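Side-chain contacts in truncated hemoglobin from geobacillus stearothermophilus (Geobacillus stearothermophilus, PDB 2BKM), which binds haem and, on its iron, molecular oxygen, and is probably an oxygen-binding or oxygen-carrying globin of the truncated hemoglobin family: residues L61-E65 with H66-M70; Q50-T53 with Q54-G57; A73-R77 with F78-P82; V114-A117 with H118-N122. All coordinates share one frame; numbering follows the deposited sequence.

Contact 1 (L61-E65 with H66-M70); sequences LYTAE and HGHPM. With HEM (protoporphyrin IX containing Fe), chain D.
Tyr62 and Thr63 in the last turn of helix 61-66 take the amides of His66 and Gly67 with their carbonyls, closing a helix C-terminus in a globin fold at the edge of the haem pocket. His66 N reaches Tyr62 O at 2.7 Å, lying close to the line of the C=O bond, while Gly67 N meets Thr63 O at 2.8 Å and comes in well to one side of its carbonyl. Gly67 then leaves the helix with positive phi (88°), and the chain turns sharply, bringing Pro69 against the Tyr62 ring.

The side chain at the centre is Tyr62. Its CG is anti to the backbone N (chi1 179°), which sends the ring out toward Pro69. His66 lies over one face, with CB 3.9 Å from the centroid of the Tyr62 ring; the two rings meet obliquely, planes 40° apart. Pro69 slides past in the opposite direction, its CG near Tyr62 CD2. On its own face, the imidazole of His66 carries the extended chain of Glu65, with CG 3.8 Å from the His66 centroid. Both polar ends turn to Gln50: His66 NE2 bonds to its OE1 and Glu65 OE1 to its NE2, so both side chains are tied to helix 42-55, where His46 NE2 is a second partner of Glu65 OE1. Thr63 OG1 is likewise held by Gln54. At the far end of the tyrosine, OH donates to the haem propionate oxygen O2D across just 2.5 Å, and O2D sits near the plane of the Tyr62 ring.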
# COMPACT_ATOMS: atom_id res chain seq x y z
N LEU A 61 10.02 9.40 -5.76
CA LEU A 61 10.55 8.35 -6.62
C LEU A 61 9.57 7.85 -7.64
O LEU A 61 9.94 7.43 -8.75
CB LEU A 61 10.99 7.19 -5.76
CG LEU A 61 12.10 7.48 -4.75
CD1 LEU A 61 12.51 6.17 -4.10
CD2 LEU A 61 13.30 8.14 -5.43
N TYR A 62 8.31 7.80 -7.26
CA TYR A 62 7.32 7.25 -8.13
C TYR A 62 7.06 8.19 -9.31
O TYR A 62 7.08 7.75 -10.46
CB TYR A 62 6.01 6.97 -7.34
CG TYR A 62 4.93 6.41 -8.24
CD1 TYR A 62 4.75 5.03 -8.39
CD2 TYR A 62 4.11 7.27 -9.00
CE1 TYR A 62 3.77 4.52 -9.23
CE2 TYR A 62 3.13 6.75 -9.85
CZ TYR A 62 2.96 5.40 -9.96
OH TYR A 62 2.01 4.94 -10.82
N THR A 63 6.85 9.47 -9.02
CA THR A 63 6.58 10.43 -10.09
C THR A 63 7.74 10.43 -11.09
O THR A 63 7.51 10.44 -12.30
CB THR A 63 6.33 11.79 -9.53
OG1 THR A 63 5.06 11.77 -8.86
CG2 THR A 63 6.25 12.83 -10.65
N ALA A 64 8.95 10.37 -10.56
CA ALA A 64 10.16 10.44 -11.40
C ALA A 64 10.13 9.37 -12.46
O ALA A 64 10.52 9.59 -13.60
CB ALA A 64 11.41 10.33 -10.56
N GLU A 65 9.66 8.18 -12.11
CA GLU A 65 9.66 7.11 -13.07
C GLU A 65 8.35 6.91 -13.79
O GLU A 65 8.35 6.44 -14.94
CB GLU A 65 10.13 5.80 -12.41
CG GLU A 65 10.34 4.67 -13.39
CD GLU A 65 10.80 3.38 -12.72
OE1 GLU A 65 11.53 3.44 -11.71
OE2 GLU A 65 10.45 2.30 -13.25
N HIS A 66 7.22 7.18 -13.14
CA HIS A 66 5.94 6.80 -13.72
C HIS A 66 4.98 7.96 -13.93
O HIS A 66 3.89 7.74 -14.46
CB HIS A 66 5.26 5.76 -12.81
CG HIS A 66 6.17 4.66 -12.40
ND1 HIS A 66 6.51 3.63 -13.25
CD2 HIS A 66 6.85 4.44 -11.25
CE1 HIS A 66 7.35 2.81 -12.63
NE2 HIS A 66 7.58 3.29 -11.42
N GLY A 67 5.35 9.15 -13.50
CA GLY A 67 4.44 10.27 -13.60
C GLY A 67 3.53 10.36 -12.39
O GLY A 67 3.68 9.61 -11.41
N HIS A 68 2.61 11.30 -12.41
CA HIS A 68 1.74 11.50 -11.24
C HIS A 68 1.04 10.20 -10.87
O HIS A 68 0.66 9.42 -11.73
CB HIS A 68 0.75 12.63 -11.50
CG HIS A 68 1.37 14.00 -11.47
ND1 HIS A 68 2.61 14.25 -10.93
CD2 HIS A 68 0.90 15.20 -11.90
CE1 HIS A 68 2.89 15.54 -11.05
NE2 HIS A 68 1.87 16.14 -11.63
N PRO A 69 0.93 9.93 -9.56
CA PRO A 69 0.25 8.70 -9.13
C PRO A 69 -1.16 8.52 -9.69
O PRO A 69 -1.49 7.42 -10.12
CB PRO A 69 0.23 8.85 -7.61
CG PRO A 69 1.45 9.71 -7.28
CD PRO A 69 1.50 10.68 -8.44
N MET A 70 -1.96 9.58 -9.70
CA MET A 70 -3.37 9.50 -10.13
C MET A 70 -3.93 8.13 -9.76
O MET A 70 -4.48 7.39 -10.61
CB MET A 70 -3.53 9.80 -11.62
CG MET A 70 -2.78 8.90 -12.54
SD MET A 70 -3.10 9.37 -14.27
CE MET A 70 -2.77 7.81 -15.10
CHA HEM D . -1.47 -0.88 -8.73
CHB HEM D . -5.01 -3.36 -6.60
CHC HEM D . -5.08 -0.03 -3.08
CHD HEM D . -0.93 1.76 -4.70
C1A HEM D . -2.40 -1.83 -8.40
C2A HEM D . -2.68 -2.98 -9.24
C3A HEM D . -3.66 -3.67 -8.64
C4A HEM D . -4.02 -2.97 -7.44
CMA HEM D . -4.28 -4.98 -9.15
CAA HEM D . -1.95 -3.34 -10.54
CBA HEM D . -0.54 -3.80 -10.21
CGA HEM D . 0.38 -3.84 -11.41
O1A HEM D . -0.06 -3.64 -12.59
O2A HEM D . 1.61 -4.05 -11.21
C1B HEM D . -5.35 -2.64 -5.50
C2B HEM D . -6.48 -2.93 -4.63
C3B HEM D . -6.51 -2.00 -3.69
C4B HEM D . -5.41 -1.07 -3.87
CMB HEM D . -7.44 -4.13 -4.76
CAB HEM D . -7.52 -1.92 -2.56
CBB HEM D . -7.94 -0.76 -2.03
C1C HEM D . -3.91 0.69 -3.15
C2C HEM D . -3.41 1.59 -2.14
C3C HEM D . -2.26 2.07 -2.64
C4C HEM D . -2.02 1.48 -3.93
CMC HEM D . -4.07 1.93 -0.78
CAC HEM D . -1.25 3.03 -2.00
CBC HEM D . -1.43 3.69 -0.86
C1D HEM D . -0.73 1.24 -5.94
C2D HEM D . 0.33 1.66 -6.82
C3D HEM D . 0.15 0.86 -8.06
C4D HEM D . -1.03 0.05 -7.84
CMD HEM D . 1.43 2.69 -6.51
CAD HEM D . 1.01 0.92 -9.30
CBD HEM D . 0.35 1.84 -10.34
CGD HEM D . 1.18 1.73 -11.60
O1D HEM D . 1.02 0.73 -12.38
O2D HEM D . 2.05 2.62 -11.76
NA HEM D . -3.24 -1.86 -7.32
NB HEM D . -4.75 -1.50 -5.00
NC HEM D . -3.04 0.63 -4.21
ND HEM D . -1.50 0.28 -6.58
FE HEM D . -3.14 -0.60 -5.78

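Contact 2 (Q50-T53 with Q54-G57); sequences QFLT and QYLG. With HEM (protoporphyrin IX containing Fe), chain D.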
# COMPACT_ATOMS: atom_id res chain seq x y z
N GLN A 50 8.44 2.68 -4.58
CA GLN A 50 8.59 4.07 -5.01
C GLN A 50 7.44 4.94 -4.55
O GLN A 50 7.62 6.03 -4.01
CB GLN A 50 8.68 4.15 -6.54
CG GLN A 50 9.92 3.49 -7.07
CD GLN A 50 9.92 3.46 -8.56
OE1 GLN A 50 8.91 3.15 -9.18
NE2 GLN A 50 11.03 3.83 -9.14
N PHE A 51 6.21 4.42 -4.69
CA PHE A 51 5.06 5.19 -4.32
C PHE A 51 5.01 5.48 -2.83
O PHE A 51 4.78 6.61 -2.44
CB PHE A 51 3.76 4.50 -4.75
CG PHE A 51 2.58 5.27 -4.34
CD1 PHE A 51 2.26 6.43 -5.04
CD2 PHE A 51 1.85 4.94 -3.18
CE1 PHE A 51 1.18 7.24 -4.60
CE2 PHE A 51 0.79 5.72 -2.75
CZ PHE A 51 0.44 6.88 -3.43
N LEU A 52 5.21 4.45 -2.02
CA LEU A 52 5.06 4.64 -0.59
C LEU A 52 6.15 5.59 -0.07
O LEU A 52 5.89 6.41 0.80
CB LEU A 52 5.13 3.31 0.14
CG LEU A 52 3.90 2.41 -0.08
CD1 LEU A 52 4.15 1.11 0.61
CD2 LEU A 52 2.64 3.10 0.45
N THR A 53 7.33 5.53 -0.69
CA THR A 53 8.39 6.46 -0.33
C THR A 53 7.91 7.90 -0.51
O THR A 53 7.99 8.72 0.39
CB THR A 53 9.63 6.17 -1.22
OG1 THR A 53 10.13 4.87 -0.86
CG2 THR A 53 10.69 7.26 -0.98
N GLN A 54 7.36 8.18 -1.68
CA GLN A 54 6.86 9.50 -1.97
C GLN A 54 5.66 9.86 -1.12
O GLN A 54 5.56 10.95 -0.62
CB GLN A 54 6.58 9.51 -3.47
CG GLN A 54 5.87 10.67 -4.06
CD GLN A 54 5.79 10.50 -5.55
OE1 GLN A 54 6.70 9.96 -6.18
NE2 GLN A 54 4.69 10.95 -6.14
N TYR A 55 4.75 8.91 -0.97
CA TYR A 55 3.54 9.11 -0.21
C TYR A 55 3.83 9.48 1.21
O TYR A 55 3.09 10.25 1.81
CB TYR A 55 2.86 7.77 -0.21
CG TYR A 55 1.53 7.60 0.45
CD1 TYR A 55 1.42 6.94 1.68
CD2 TYR A 55 0.37 8.00 -0.18
CE1 TYR A 55 0.22 6.65 2.23
CE2 TYR A 55 -0.87 7.71 0.36
CZ TYR A 55 -0.93 7.04 1.58
OH TYR A 55 -2.15 6.74 2.11
N LEU A 56 4.93 8.95 1.75
CA LEU A 56 5.28 9.20 3.15
C LEU A 56 6.08 10.46 3.34
O LEU A 56 6.48 10.76 4.47
CB LEU A 56 6.04 8.01 3.68
CG LEU A 56 5.30 6.69 3.98
CD1 LEU A 56 6.28 5.59 3.93
CD2 LEU A 56 4.77 6.76 5.36
N GLY A 57 6.41 11.14 2.24
CA GLY A 57 7.17 12.39 2.35
C GLY A 57 8.64 12.19 2.04
O GLY A 57 9.47 13.09 2.24
CHA HEM D . -1.47 -0.88 -8.73
CHB HEM D . -5.01 -3.36 -6.60
CHC HEM D . -5.08 -0.03 -3.08
CHD HEM D . -0.93 1.76 -4.70
C1A HEM D . -2.40 -1.83 -8.40
C2A HEM D . -2.68 -2.98 -9.24
C3A HEM D . -3.66 -3.67 -8.64
C4A HEM D . -4.02 -2.97 -7.44
CMA HEM D . -4.28 -4.98 -9.15
CAA HEM D . -1.95 -3.34 -10.54
CBA HEM D . -0.54 -3.80 -10.21
CGA HEM D . 0.38 -3.84 -11.41
O1A HEM D . -0.06 -3.64 -12.59
O2A HEM D . 1.61 -4.05 -11.21
C1B HEM D . -5.35 -2.64 -5.50
C2B HEM D . -6.48 -2.93 -4.63
C3B HEM D . -6.51 -2.00 -3.69
C4B HEM D . -5.41 -1.07 -3.87
CMB HEM D . -7.44 -4.13 -4.76
CAB HEM D . -7.52 -1.92 -2.56
CBB HEM D . -7.94 -0.76 -2.03
C1C HEM D . -3.91 0.69 -3.15
C2C HEM D . -3.41 1.59 -2.14
C3C HEM D . -2.26 2.07 -2.64
C4C HEM D . -2.02 1.48 -3.93
CMC HEM D . -4.07 1.93 -0.78
CAC HEM D . -1.25 3.03 -2.00
CBC HEM D . -1.43 3.69 -0.86
C1D HEM D . -0.73 1.24 -5.94
C2D HEM D . 0.33 1.66 -6.82
C3D HEM D . 0.15 0.86 -8.06
C4D HEM D . -1.03 0.05 -7.84
CMD HEM D . 1.43 2.69 -6.51
CAD HEM D . 1.01 0.92 -9.30
CBD HEM D . 0.35 1.84 -10.34
CGD HEM D . 1.18 1.73 -11.60
O1D HEM D . 1.02 0.73 -12.38
O2D HEM D . 2.05 2.62 -11.76
NA HEM D . -3.24 -1.86 -7.32
NB HEM D . -4.75 -1.50 -5.00
NC HEM D . -3.04 0.63 -4.21
ND HEM D . -1.50 0.28 -6.58
FE HEM D . -3.14 -0.60 -5.78
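Gln54 N is bonded to Gln50 O at 3.2 Å, the first of three i to i+4 bonds that carry helix 42-55 to its end. The side chain of Gln54 stays extended and works outward: besides the hold of its amide on Thr63, OE1 takes a weak bond from Tyr62 N.

Tyr55 comes next, with its N 2.7 Å from Phe51 O and nearly in line with that carbonyl. Four residues apart, Phe51 and Tyr55 leave the same side of the helix, and with CG anti to the backbone N in both, their rings meet obliquely, planes at 42°, with Phe51 CZ 3.4 Å from Tyr55 CD2. Tyr55 CB sits over the Phe51 face. This aromatic pair lines the haem pocket of the globin fold: Phe51 CB is 3.4 Å from the haem methyl CMD, and the vinyl carbon CBC lies over one face of Tyr55, off toward the rim. Beyond the ring, Tyr55 OH is hydrogen-bonded to Thr116 OG1 of helix 104-120.

At Leu56 the amide reaches Leu52 O at 2.9 Å and has a second, weak bond to Thr53 O. Its CG rests 3.2 Å from Leu52 O, while the side chain packs on Val16 and Phe109. Gly57 ends the helix in a Schellman motif with phi 101°, its N bonded to Gln54 O at 3.0 Å.

Contact 3 (A73-R77 with F78-P82); sequences ARHLR and FEITP. With HEM (protoporphyrin IX containing Fe), chain D.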
# COMPACT_ATOMS: atom_id res chain seq x y z
N ALA A 73 -7.49 6.88 -10.55
CA ALA A 73 -7.66 6.62 -11.98
C ALA A 73 -7.00 5.33 -12.40
O ALA A 73 -7.56 4.58 -13.19
CB ALA A 73 -7.12 7.78 -12.78
N ARG A 74 -5.80 5.07 -11.90
CA ARG A 74 -5.11 3.87 -12.27
C ARG A 74 -5.85 2.64 -11.78
O ARG A 74 -5.68 1.57 -12.35
CB ARG A 74 -3.70 3.89 -11.70
CG ARG A 74 -2.82 5.00 -12.27
CD ARG A 74 -1.37 4.80 -11.83
NE ARG A 74 -0.51 5.95 -12.17
CZ ARG A 74 0.29 6.00 -13.23
NH1 ARG A 74 0.38 4.98 -14.08
NH2 ARG A 74 1.04 7.08 -13.42
N HIS A 75 -6.58 2.79 -10.68
CA HIS A 75 -7.28 1.67 -10.10
C HIS A 75 -8.64 1.43 -10.69
O HIS A 75 -9.24 0.40 -10.41
CB HIS A 75 -7.36 1.82 -8.58
CG HIS A 75 -6.06 1.50 -7.90
ND1 HIS A 75 -5.02 2.40 -7.84
CD2 HIS A 75 -5.64 0.40 -7.22
CE1 HIS A 75 -4.01 1.87 -7.16
NE2 HIS A 75 -4.35 0.65 -6.81
N LEU A 76 -9.10 2.37 -11.54
CA LEU A 76 -10.36 2.14 -12.25
C LEU A 76 -10.28 0.95 -13.20
O LEU A 76 -11.31 0.42 -13.62
CB LEU A 76 -10.76 3.39 -13.03
CG LEU A 76 -11.12 4.54 -12.12
CD1 LEU A 76 -11.27 5.87 -12.96
CD2 LEU A 76 -12.30 4.30 -11.24
N ARG A 77 -9.06 0.53 -13.52
CA ARG A 77 -8.81 -0.62 -14.34
C ARG A 77 -9.21 -1.95 -13.66
O ARG A 77 -9.18 -3.02 -14.27
CB ARG A 77 -7.31 -0.67 -14.59
CG ARG A 77 -6.95 -1.58 -15.74
CD ARG A 77 -5.51 -1.32 -16.17
NE ARG A 77 -5.26 0.10 -16.42
CZ ARG A 77 -4.10 0.60 -16.84
NH1 ARG A 77 -3.06 -0.19 -17.04
NH2 ARG A 77 -3.99 1.91 -17.03
N PHE A 78 -9.53 -1.89 -12.37
CA PHE A 78 -9.82 -3.09 -11.60
C PHE A 78 -11.10 -2.89 -10.81
O PHE A 78 -11.48 -1.77 -10.48
CB PHE A 78 -8.69 -3.41 -10.58
CG PHE A 78 -7.34 -3.31 -11.16
CD1 PHE A 78 -6.52 -2.21 -10.90
CD2 PHE A 78 -6.89 -4.32 -12.02
CE1 PHE A 78 -5.26 -2.13 -11.48
CE2 PHE A 78 -5.63 -4.23 -12.59
CZ PHE A 78 -4.84 -3.15 -12.32
N GLU A 79 -11.74 -3.99 -10.49
CA GLU A 79 -12.91 -3.93 -9.62
C GLU A 79 -12.43 -3.93 -8.17
O GLU A 79 -11.96 -4.97 -7.66
CB GLU A 79 -13.80 -5.15 -9.85
CG GLU A 79 -14.98 -5.21 -8.91
CD GLU A 79 -15.92 -6.35 -9.21
OE1 GLU A 79 -16.82 -6.14 -10.05
OE2 GLU A 79 -15.74 -7.41 -8.59
N ILE A 80 -12.53 -2.78 -7.54
CA ILE A 80 -12.12 -2.64 -6.14
C ILE A 80 -13.39 -2.44 -5.33
O ILE A 80 -13.95 -1.37 -5.21
CB ILE A 80 -11.17 -1.49 -5.97
CG1 ILE A 80 -9.97 -1.69 -6.91
CG2 ILE A 80 -10.70 -1.42 -4.50
CD1 ILE A 80 -8.88 -0.69 -6.74
N THR A 81 -13.84 -3.54 -4.77
CA THR A 81 -14.97 -3.53 -3.86
C THR A 81 -14.47 -3.22 -2.44
O THR A 81 -13.28 -3.31 -2.18
CB THR A 81 -15.57 -4.91 -3.81
OG1 THR A 81 -14.52 -5.81 -3.49
CG2 THR A 81 -16.20 -5.28 -5.22
N PRO A 82 -15.39 -2.84 -1.54
CA PRO A 82 -14.98 -2.71 -0.15
C PRO A 82 -14.31 -4.00 0.37
O PRO A 82 -13.28 -3.91 1.06
CB PRO A 82 -16.28 -2.44 0.56
CG PRO A 82 -17.06 -1.66 -0.52
CD PRO A 82 -16.78 -2.42 -1.74
CHA HEM D . -1.47 -0.88 -8.73
CHB HEM D . -5.01 -3.36 -6.60
CHC HEM D . -5.08 -0.03 -3.08
CHD HEM D . -0.93 1.76 -4.70
C1A HEM D . -2.40 -1.83 -8.40
C2A HEM D . -2.68 -2.98 -9.24
C3A HEM D . -3.66 -3.67 -8.64
C4A HEM D . -4.02 -2.97 -7.44
CMA HEM D . -4.28 -4.98 -9.15
CAA HEM D . -1.95 -3.34 -10.54
CBA HEM D . -0.54 -3.80 -10.21
CGA HEM D . 0.38 -3.84 -11.41
O1A HEM D . -0.06 -3.64 -12.59
O2A HEM D . 1.61 -4.05 -11.21
C1B HEM D . -5.35 -2.64 -5.50
C2B HEM D . -6.48 -2.93 -4.63
C3B HEM D . -6.51 -2.00 -3.69
C4B HEM D . -5.41 -1.07 -3.87
CMB HEM D . -7.44 -4.13 -4.76
CAB HEM D . -7.52 -1.92 -2.56
CBB HEM D . -7.94 -0.76 -2.03
C1C HEM D . -3.91 0.69 -3.15
C2C HEM D . -3.41 1.59 -2.14
C3C HEM D . -2.26 2.07 -2.64
C4C HEM D . -2.02 1.48 -3.93
CMC HEM D . -4.07 1.93 -0.78
CAC HEM D . -1.25 3.03 -2.00
CBC HEM D . -1.43 3.69 -0.86
C1D HEM D . -0.73 1.24 -5.94
C2D HEM D . 0.33 1.66 -6.82
C3D HEM D . 0.15 0.86 -8.06
C4D HEM D . -1.03 0.05 -7.84
CMD HEM D . 1.43 2.69 -6.51
CAD HEM D . 1.01 0.92 -9.30
CBD HEM D . 0.35 1.84 -10.34
CGD HEM D . 1.18 1.73 -11.60
O1D HEM D . 1.02 0.73 -12.38
O2D HEM D . 2.05 2.62 -11.76
NA HEM D . -3.24 -1.86 -7.32
NB HEM D . -4.75 -1.50 -5.00
NC HEM D . -3.04 0.63 -4.21
ND HEM D . -1.50 0.28 -6.58
FE HEM D . -3.14 -0.60 -5.78
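Phe78 N donates to His75 O at 3.0 Å, closing a type I turn from His75 to Phe78; the N-H arrives from above the carbonyl plane, 54° out of it.

His75 NE2 binds the haem iron at 2.0 Å, which makes this residue the proximal histidine of the globin fold. Its other nitrogen, ND1, is hydrogen-bonded to Leu71 O one turn earlier, so both ends of the imidazole are held and its rotation about the iron-nitrogen bond is restricted.

Apolar contacts are made by Ile80 and Phe78. Ile80 comes at the imidazole edge, near its plane, with CD1 3.5 Å from His75 CD2, while its CG2 touches the haem vinyl carbons CAB and CBB. The Phe78 ring is sandwiched: the haem methyl CMA lies over the centre of one face, and Arg77 CB over the other at 4.0 Å from the ring centroid, a CH-pi contact. With CG beside the backbone N (chi1 -47°), the phenyl turns toward the porphyrin, and CZ comes within 3.4 Å of haem CAA.

Among the charged groups, the Arg74 guanidinium has the propionate oxygen O2D over one face, with NH1 3.7 Å from it. Its firm bonds go instead to backbone oxygens, NE to Pro69 O and NH2 to His68 O.

Residues 76-81 lead from helix 71-75 to helix 82-98, where Thr81 is the N-cap, its OG1 bonded to Arg84 N. Met120 of helix 104-120 packs against both His75 and Ile80, and Asn122 just beyond that helix bonds to Phe78 O and Ile80 N.

Contact 4 (V114-A117 with H118-N122); sequences VLTA and HHMVN. With HEM (protoporphyrin IX containing Fe), chain D.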
# COMPACT_ATOMS: atom_id res chain seq x y z
N VAL A 114 -5.72 3.61 4.96
CA VAL A 114 -7.17 3.34 5.05
C VAL A 114 -7.89 4.36 4.22
O VAL A 114 -8.80 3.99 3.47
CB VAL A 114 -7.63 3.42 6.53
CG1 VAL A 114 -9.12 3.38 6.61
CG2 VAL A 114 -6.97 2.30 7.35
N LEU A 115 -7.50 5.63 4.30
CA LEU A 115 -8.17 6.65 3.51
C LEU A 115 -7.92 6.45 2.02
O LEU A 115 -8.83 6.54 1.20
CB LEU A 115 -7.76 8.05 3.97
CG LEU A 115 -8.15 8.42 5.40
CD1 LEU A 115 -9.64 8.84 5.37
CD2 LEU A 115 -7.98 7.38 6.43
N THR A 116 -6.68 6.18 1.65
CA THR A 116 -6.36 5.98 0.21
C THR A 116 -7.12 4.77 -0.29
O THR A 116 -7.72 4.81 -1.37
CB THR A 116 -4.86 5.84 0.03
OG1 THR A 116 -4.27 7.05 0.56
CG2 THR A 116 -4.54 5.69 -1.48
N ALA A 117 -7.14 3.68 0.48
CA ALA A 117 -7.84 2.48 0.04
C ALA A 117 -9.32 2.80 -0.15
O ALA A 117 -9.94 2.33 -1.13
CB ALA A 117 -7.63 1.35 1.06
N HIS A 118 -9.88 3.58 0.75
CA HIS A 118 -11.29 3.93 0.64
C HIS A 118 -11.47 4.71 -0.67
O HIS A 118 -12.46 4.50 -1.37
CB HIS A 118 -11.71 4.82 1.82
CG HIS A 118 -13.06 5.44 1.63
ND1 HIS A 118 -13.24 6.78 1.36
CD2 HIS A 118 -14.29 4.89 1.68
CE1 HIS A 118 -14.53 7.03 1.25
NE2 HIS A 118 -15.19 5.90 1.43
N HIS A 119 -10.55 5.61 -0.98
CA HIS A 119 -10.64 6.39 -2.22
C HIS A 119 -10.53 5.47 -3.44
O HIS A 119 -11.02 5.84 -4.54
CB HIS A 119 -9.52 7.43 -2.31
CG HIS A 119 -9.63 8.56 -1.34
ND1 HIS A 119 -8.51 9.26 -0.93
CD2 HIS A 119 -10.69 9.13 -0.73
CE1 HIS A 119 -8.88 10.21 -0.08
NE2 HIS A 119 -10.20 10.15 0.06
N MET A 120 -9.85 4.33 -3.31
CA MET A 120 -9.67 3.45 -4.47
C MET A 120 -10.95 2.67 -4.75
O MET A 120 -11.16 2.23 -5.88
CB MET A 120 -8.51 2.47 -4.26
CG MET A 120 -7.13 3.08 -4.07
SD MET A 120 -6.70 4.18 -5.41
CE MET A 120 -7.07 5.74 -4.68
N VAL A 121 -11.75 2.42 -3.72
CA VAL A 121 -12.95 1.58 -3.89
C VAL A 121 -13.81 2.16 -5.00
O VAL A 121 -14.02 3.34 -5.05
CB VAL A 121 -13.74 1.54 -2.57
CG1 VAL A 121 -15.16 0.95 -2.75
CG2 VAL A 121 -12.97 0.71 -1.59
N ASN A 122 -14.29 1.29 -5.89
CA ASN A 122 -14.94 1.81 -7.10
C ASN A 122 -16.09 0.95 -7.52
O ASN A 122 -16.64 1.21 -8.58
CB ASN A 122 -13.90 1.99 -8.20
CG ASN A 122 -13.23 0.67 -8.59
OD1 ASN A 122 -13.82 -0.40 -8.44
ND2 ASN A 122 -12.00 0.72 -9.09
CHA HEM D . -1.47 -0.88 -8.73
CHB HEM D . -5.01 -3.36 -6.60
CHC HEM D . -5.08 -0.03 -3.08
CHD HEM D . -0.93 1.76 -4.70
C1A HEM D . -2.40 -1.83 -8.40
C2A HEM D . -2.68 -2.98 -9.24
C3A HEM D . -3.66 -3.67 -8.64
C4A HEM D . -4.02 -2.97 -7.44
CMA HEM D . -4.28 -4.98 -9.15
CAA HEM D . -1.95 -3.34 -10.54
CBA HEM D . -0.54 -3.80 -10.21
CGA HEM D . 0.38 -3.84 -11.41
O1A HEM D . -0.06 -3.64 -12.59
O2A HEM D . 1.61 -4.05 -11.21
C1B HEM D . -5.35 -2.64 -5.50
C2B HEM D . -6.48 -2.93 -4.63
C3B HEM D . -6.51 -2.00 -3.69
C4B HEM D . -5.41 -1.07 -3.87
CMB HEM D . -7.44 -4.13 -4.76
CAB HEM D . -7.52 -1.92 -2.56
CBB HEM D . -7.94 -0.76 -2.03
C1C HEM D . -3.91 0.69 -3.15
C2C HEM D . -3.41 1.59 -2.14
C3C HEM D . -2.26 2.07 -2.64
C4C HEM D . -2.02 1.48 -3.93
CMC HEM D . -4.07 1.93 -0.78
CAC HEM D . -1.25 3.03 -2.00
CBC HEM D . -1.43 3.69 -0.86
C1D HEM D . -0.73 1.24 -5.94
C2D HEM D . 0.33 1.66 -6.82
C3D HEM D . 0.15 0.86 -8.06
C4D HEM D . -1.03 0.05 -7.84
CMD HEM D . 1.43 2.69 -6.51
CAD HEM D . 1.01 0.92 -9.30
CBD HEM D . 0.35 1.84 -10.34
CGD HEM D . 1.18 1.73 -11.60
O1D HEM D . 1.02 0.73 -12.38
O2D HEM D . 2.05 2.62 -11.76
NA HEM D . -3.24 -1.86 -7.32
NB HEM D . -4.75 -1.50 -5.00
NC HEM D . -3.04 0.63 -4.21
ND HEM D . -1.50 0.28 -6.58
FE HEM D . -3.14 -0.60 -5.78
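One face of the His119 imidazole rests on Leu115 O, which stands 3.3 Å above the ring plane, off toward the rim. With CG beside the backbone N (chi1 -69°), the ring folds back along the preceding turn, and Thr116 CA approaches it obliquely. The His118 side chain leads off the helix, and its CB is what touches the preceding turn, 3.4 Å from Leu115 O.

Underneath run the helical bonds. His119 N meets that same Leu115 O at 2.9 Å, so one carbonyl serves both the amide and the ring face. Met120 N lies in the carbonyl plane of Thr116 O, also at 2.9 Å, and makes a weak bond to Ala117 O, which accepts Val121 N too at 3.2 Å as the helix ends.

Met120 is bent at chi2 and chi3 (-55° and 100°), curling CE back to 3.5 Å from Thr116 O, while its CG lies 3.9 Å from haem CHC. Thr116 turns CG2 to the haem vinyl CBC at 3.7 Å; its OG1, the partner of Tyr55, is also bonded to Arg112 O. Thr116, Ala117 and Met120 thus form one wall of the haem pocket, on the last helix of this truncated globin fold.

All four contacts touch the same haem. Contact 2 is buried, contact 1 lies at the surface, and contacts 3 and 4 are partly buried. Contacts 2 and 4 each sit near the end of a long helix and present mainly carbon to the porphyrin; a hydroxyl pair joins them. Contact 1 mixes ring packing with polar ends, one on a propionate, and is tied to contact 2 through glutamines. Contact 3 alone supplies a metal ligand. Arginine bonds to backbone oxygens connect it with contact 1, and an asparagine connects it with contact 4. Contacts 3 and 4 have centres about 9 Å apart; contacts 2 and 3, at about 20 Å between centres, do not touch.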